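Long-range contact in ComZ (PDB 6QVI), which is a competence-associated pilin with a pseudopilin-like domain and a beta-solenoid domain, and probably serves as a DNA receptor at the pilus tip: residues Glu193-Val205 with Leu419-His431. Numbering follows the deposited sequence.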
# COMPACT_ATOMS: atom_id res chain seq x y z
N GLU A 193 2.86 -21.66 -15.14
CA GLU A 193 2.90 -22.52 -13.96
C GLU A 193 3.41 -21.79 -12.72
O GLU A 193 4.29 -22.25 -12.00
CB GLU A 193 3.73 -23.77 -14.26
CG GLU A 193 3.37 -24.43 -15.61
CD GLU A 193 1.91 -24.83 -15.76
OE1 GLU A 193 1.60 -26.03 -15.60
OE2 GLU A 193 1.06 -23.95 -16.04
N VAL A 194 2.81 -20.63 -12.46
CA VAL A 194 3.09 -19.83 -11.28
C VAL A 194 1.89 -19.76 -10.35
O VAL A 194 1.95 -19.08 -9.33
CB VAL A 194 3.56 -18.41 -11.63
CG1 VAL A 194 4.60 -18.46 -12.72
CG2 VAL A 194 2.36 -17.51 -12.02
N THR A 195 0.78 -20.37 -10.74
CA THR A 195 -0.42 -20.29 -9.93
C THR A 195 -0.34 -21.10 -8.67
O THR A 195 -1.17 -20.94 -7.78
CB THR A 195 -1.60 -20.77 -10.76
OG1 THR A 195 -1.48 -20.22 -12.08
CG2 THR A 195 -2.91 -20.36 -10.13
N ASN A 196 0.61 -22.02 -8.59
CA ASN A 196 0.63 -22.80 -7.38
C ASN A 196 1.50 -22.12 -6.32
O ASN A 196 1.81 -22.75 -5.31
CB ASN A 196 1.09 -24.22 -7.63
CG ASN A 196 -0.11 -25.20 -7.71
OD1 ASN A 196 -1.01 -25.26 -6.85
ND2 ASN A 196 -0.04 -26.05 -8.75
N ARG A 197 2.02 -20.92 -6.62
CA ARG A 197 2.71 -20.05 -5.66
C ARG A 197 1.77 -19.09 -4.90
O ARG A 197 2.22 -18.41 -3.97
CB ARG A 197 3.78 -19.24 -6.38
CG ARG A 197 4.62 -20.07 -7.36
CD ARG A 197 5.07 -21.35 -6.71
NE ARG A 197 6.45 -21.36 -6.28
CZ ARG A 197 7.44 -21.86 -7.02
NH1 ARG A 197 7.19 -22.36 -8.23
NH2 ARG A 197 8.66 -21.83 -6.57
N VAL A 198 0.50 -18.93 -5.34
CA VAL A 198 -0.43 -17.96 -4.77
C VAL A 198 -1.62 -18.66 -4.12
O VAL A 198 -2.05 -19.74 -4.55
CB VAL A 198 -0.88 -16.95 -5.84
CG1 VAL A 198 0.30 -16.44 -6.61
CG2 VAL A 198 -1.88 -17.55 -6.80
N GLU A 199 -2.12 -18.02 -3.06
CA GLU A 199 -3.31 -18.47 -2.34
C GLU A 199 -4.55 -18.50 -3.24
O GLU A 199 -4.70 -17.63 -4.11
CB GLU A 199 -3.59 -17.53 -1.15
CG GLU A 199 -2.56 -17.59 -0.04
CD GLU A 199 -2.88 -18.68 0.97
OE1 GLU A 199 -2.03 -19.58 1.15
OE2 GLU A 199 -3.97 -18.63 1.58
N PRO A 200 -5.44 -19.51 -3.08
CA PRO A 200 -6.68 -19.57 -3.89
C PRO A 200 -7.45 -18.26 -4.02
O PRO A 200 -7.77 -17.83 -5.13
CB PRO A 200 -7.52 -20.62 -3.14
CG PRO A 200 -6.51 -21.51 -2.49
CD PRO A 200 -5.29 -20.67 -2.19
N SER A 201 -7.78 -17.62 -2.89
CA SER A 201 -8.54 -16.38 -2.93
C SER A 201 -7.83 -15.27 -3.68
O SER A 201 -8.43 -14.22 -3.93
CB SER A 201 -8.85 -15.90 -1.51
OG SER A 201 -9.08 -14.50 -1.49
N TYR A 202 -6.57 -15.49 -4.07
CA TYR A 202 -5.78 -14.45 -4.70
C TYR A 202 -5.41 -14.78 -6.14
O TYR A 202 -4.64 -14.02 -6.75
CB TYR A 202 -4.50 -14.21 -3.88
CG TYR A 202 -4.76 -13.48 -2.57
CD1 TYR A 202 -5.07 -14.19 -1.42
CD2 TYR A 202 -4.72 -12.09 -2.49
CE1 TYR A 202 -5.31 -13.56 -0.22
CE2 TYR A 202 -4.97 -11.44 -1.29
CZ TYR A 202 -5.27 -12.19 -0.16
OH TYR A 202 -5.52 -11.58 1.05
N ARG A 203 -5.92 -15.88 -6.71
CA ARG A 203 -5.46 -16.25 -8.05
C ARG A 203 -6.17 -15.50 -9.17
O ARG A 203 -5.56 -15.27 -10.22
CB ARG A 203 -5.58 -17.77 -8.24
CG ARG A 203 -5.45 -18.58 -6.97
CD ARG A 203 -4.45 -19.72 -7.05
NE ARG A 203 -4.54 -20.58 -5.88
CZ ARG A 203 -3.98 -21.78 -5.76
NH1 ARG A 203 -3.27 -22.29 -6.75
NH2 ARG A 203 -4.15 -22.47 -4.64
N GLN A 204 -7.44 -15.13 -9.00
CA GLN A 204 -8.11 -14.23 -9.94
C GLN A 204 -8.88 -13.19 -9.16
O GLN A 204 -9.85 -13.51 -8.46
CB GLN A 204 -9.04 -14.93 -10.94
CG GLN A 204 -9.92 -16.06 -10.43
CD GLN A 204 -9.12 -17.32 -10.16
OE1 GLN A 204 -8.50 -17.44 -9.12
NE2 GLN A 204 -9.14 -18.27 -11.10
N VAL A 205 -8.49 -11.94 -9.35
CA VAL A 205 -9.11 -10.80 -8.71
C VAL A 205 -9.61 -9.90 -9.84
O VAL A 205 -8.90 -9.70 -10.83
CB VAL A 205 -8.11 -10.04 -7.79
CG1 VAL A 205 -8.54 -8.58 -7.52
CG2 VAL A 205 -7.84 -10.80 -6.46
N LEU A 419 12.34 -16.00 -9.14
CA LEU A 419 12.42 -15.73 -7.70
C LEU A 419 11.01 -15.89 -7.15
O LEU A 419 10.21 -14.95 -7.17
CB LEU A 419 12.95 -14.33 -7.44
CG LEU A 419 12.96 -13.93 -5.97
CD1 LEU A 419 13.63 -15.04 -5.14
CD2 LEU A 419 13.60 -12.58 -5.74
N LEU A 420 10.70 -17.08 -6.65
CA LEU A 420 9.37 -17.37 -6.15
C LEU A 420 9.41 -17.83 -4.70
O LEU A 420 10.44 -18.32 -4.22
CB LEU A 420 8.65 -18.43 -7.00
CG LEU A 420 8.26 -18.10 -8.45
CD1 LEU A 420 7.75 -16.68 -8.56
CD2 LEU A 420 9.41 -18.31 -9.42
N PRO A 421 8.29 -17.79 -4.03
CA PRO A 421 8.31 -18.33 -2.68
C PRO A 421 8.19 -19.82 -2.79
O PRO A 421 7.62 -20.32 -3.73
CB PRO A 421 7.04 -17.78 -2.06
CG PRO A 421 6.16 -17.50 -3.21
CD PRO A 421 7.05 -17.08 -4.32
N ASP A 422 8.72 -20.55 -1.83
CA ASP A 422 8.61 -21.99 -1.90
C ASP A 422 7.25 -22.42 -1.44
O ASP A 422 6.85 -22.18 -0.31
CB ASP A 422 9.64 -22.69 -1.03
CG ASP A 422 9.14 -24.01 -0.51
OD1 ASP A 422 8.56 -24.78 -1.30
OD2 ASP A 422 9.28 -24.26 0.69
N ALA A 423 6.57 -23.14 -2.32
CA ALA A 423 5.23 -23.64 -2.07
C ALA A 423 5.08 -24.35 -0.74
O ALA A 423 4.14 -24.12 -0.00
CB ALA A 423 4.83 -24.56 -3.19
N THR A 424 6.02 -25.24 -0.47
CA THR A 424 6.03 -26.03 0.73
C THR A 424 5.92 -25.16 1.94
O THR A 424 5.07 -25.38 2.79
CB THR A 424 7.33 -26.81 0.87
OG1 THR A 424 7.90 -27.07 -0.42
CG2 THR A 424 7.07 -28.10 1.56
N PHE A 425 6.76 -24.15 2.03
CA PHE A 425 6.72 -23.31 3.20
C PHE A 425 5.43 -22.54 3.36
O PHE A 425 4.69 -22.76 4.30
CB PHE A 425 7.89 -22.36 3.27
CG PHE A 425 8.05 -21.76 4.62
CD1 PHE A 425 7.87 -20.42 4.81
CD2 PHE A 425 8.31 -22.55 5.70
CE1 PHE A 425 7.99 -19.86 6.05
CE2 PHE A 425 8.43 -22.01 6.95
CZ PHE A 425 8.27 -20.66 7.13
N GLY A 426 5.18 -21.62 2.44
CA GLY A 426 3.98 -20.80 2.49
C GLY A 426 3.61 -20.33 1.11
O GLY A 426 4.37 -20.51 0.18
N LEU A 427 2.46 -19.70 0.96
CA LEU A 427 2.03 -19.24 -0.35
C LEU A 427 1.76 -17.74 -0.33
O LEU A 427 1.34 -17.17 0.68
CB LEU A 427 0.79 -20.02 -0.81
CG LEU A 427 1.07 -21.45 -1.31
CD1 LEU A 427 -0.06 -22.49 -0.92
CD2 LEU A 427 1.31 -21.39 -2.79
N PHE A 428 2.00 -17.12 -1.48
CA PHE A 428 1.79 -15.69 -1.64
C PHE A 428 0.30 -15.36 -1.55
O PHE A 428 -0.53 -16.06 -2.13
CB PHE A 428 2.31 -15.24 -3.00
CG PHE A 428 2.95 -13.89 -2.98
CD1 PHE A 428 4.11 -13.67 -2.26
CD2 PHE A 428 2.38 -12.83 -3.67
CE1 PHE A 428 4.71 -12.42 -2.24
CE2 PHE A 428 2.97 -11.58 -3.65
CZ PHE A 428 4.15 -11.37 -2.93
N PRO A 429 -0.07 -14.27 -0.87
CA PRO A 429 0.89 -13.36 -0.25
C PRO A 429 1.00 -13.58 1.25
O PRO A 429 1.28 -12.63 1.97
CB PRO A 429 0.30 -11.99 -0.54
CG PRO A 429 -1.21 -12.23 -0.60
CD PRO A 429 -1.44 -13.74 -0.77
N ASN A 430 0.76 -14.80 1.67
CA ASN A 430 0.96 -15.07 3.05
C ASN A 430 2.41 -15.50 3.18
O ASN A 430 2.74 -16.02 4.21
CB ASN A 430 0.07 -16.21 3.48
CG ASN A 430 -1.37 -15.81 3.61
OD1 ASN A 430 -1.74 -14.70 3.26
ND2 ASN A 430 -2.20 -16.70 4.12
N HIS A 431 3.28 -15.17 2.25
CA HIS A 431 4.66 -15.56 2.37
C HIS A 431 5.36 -14.69 1.40
O HIS A 431 5.34 -14.95 0.23
CB HIS A 431 4.79 -16.98 1.93
CG HIS A 431 6.19 -17.47 1.93
ND1 HIS A 431 6.59 -18.54 1.18
CD2 HIS A 431 7.29 -17.02 2.58
CE1 HIS A 431 7.88 -18.75 1.38
NE2 HIS A 431 8.32 -17.84 2.22
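V198 and F428 meet in a single beta bridge where the two segments run as loop. F428 gives its N-H to the carbonyl oxygen of R197, N to O 2.8 Å, and its own carbonyl oxygen takes the N-H of E199, O to N 2.7 Å and nearly straight at 165°. One residue thus spends both backbone polar groups on the facing loop, and the CA of V198 adds a C-H...O contact to the same F428 oxygen.

The second grip is a side chain. R197 is bent at chi2 and chi3, which brings one face of the guanidinium against CB of L420 and its edge to O of P421. NE donates a hydrogen bond to O of P421, 3.0 Å, with that oxygen in the guanidinium plane; NH2 adds a weak second bond to the same oxygen and also makes a salt bridge with D388. CB of L420 lies 3.4 Å from NH2. Cutting R197 back to an alanine is likely to leave the carbonyl of P421 without these donors and D388 without its charged mate.

Beyond the bridge, CD of P429, which follows a cis peptide bond, sits over the centre of the Y202 ring, 3.7 Å from the centroid, in a CH-pi contact. The E199 carboxylate stacks on the N430 amide, their planes 21° apart. D422, just after P421, holds its own turn: OD1 accepts from N of T424, an Asx turn, and also from its OG1, and OD2 accepts from N of F425.

The contact joins two loops of the beta-solenoid domain. L420 pairs with V387 of strand 387-392, the strand that also carries D388, while V198 and F428 both pack on M449 of strand 447-449, and V205 hydrogen-bonds to Y186 of strand 180-187.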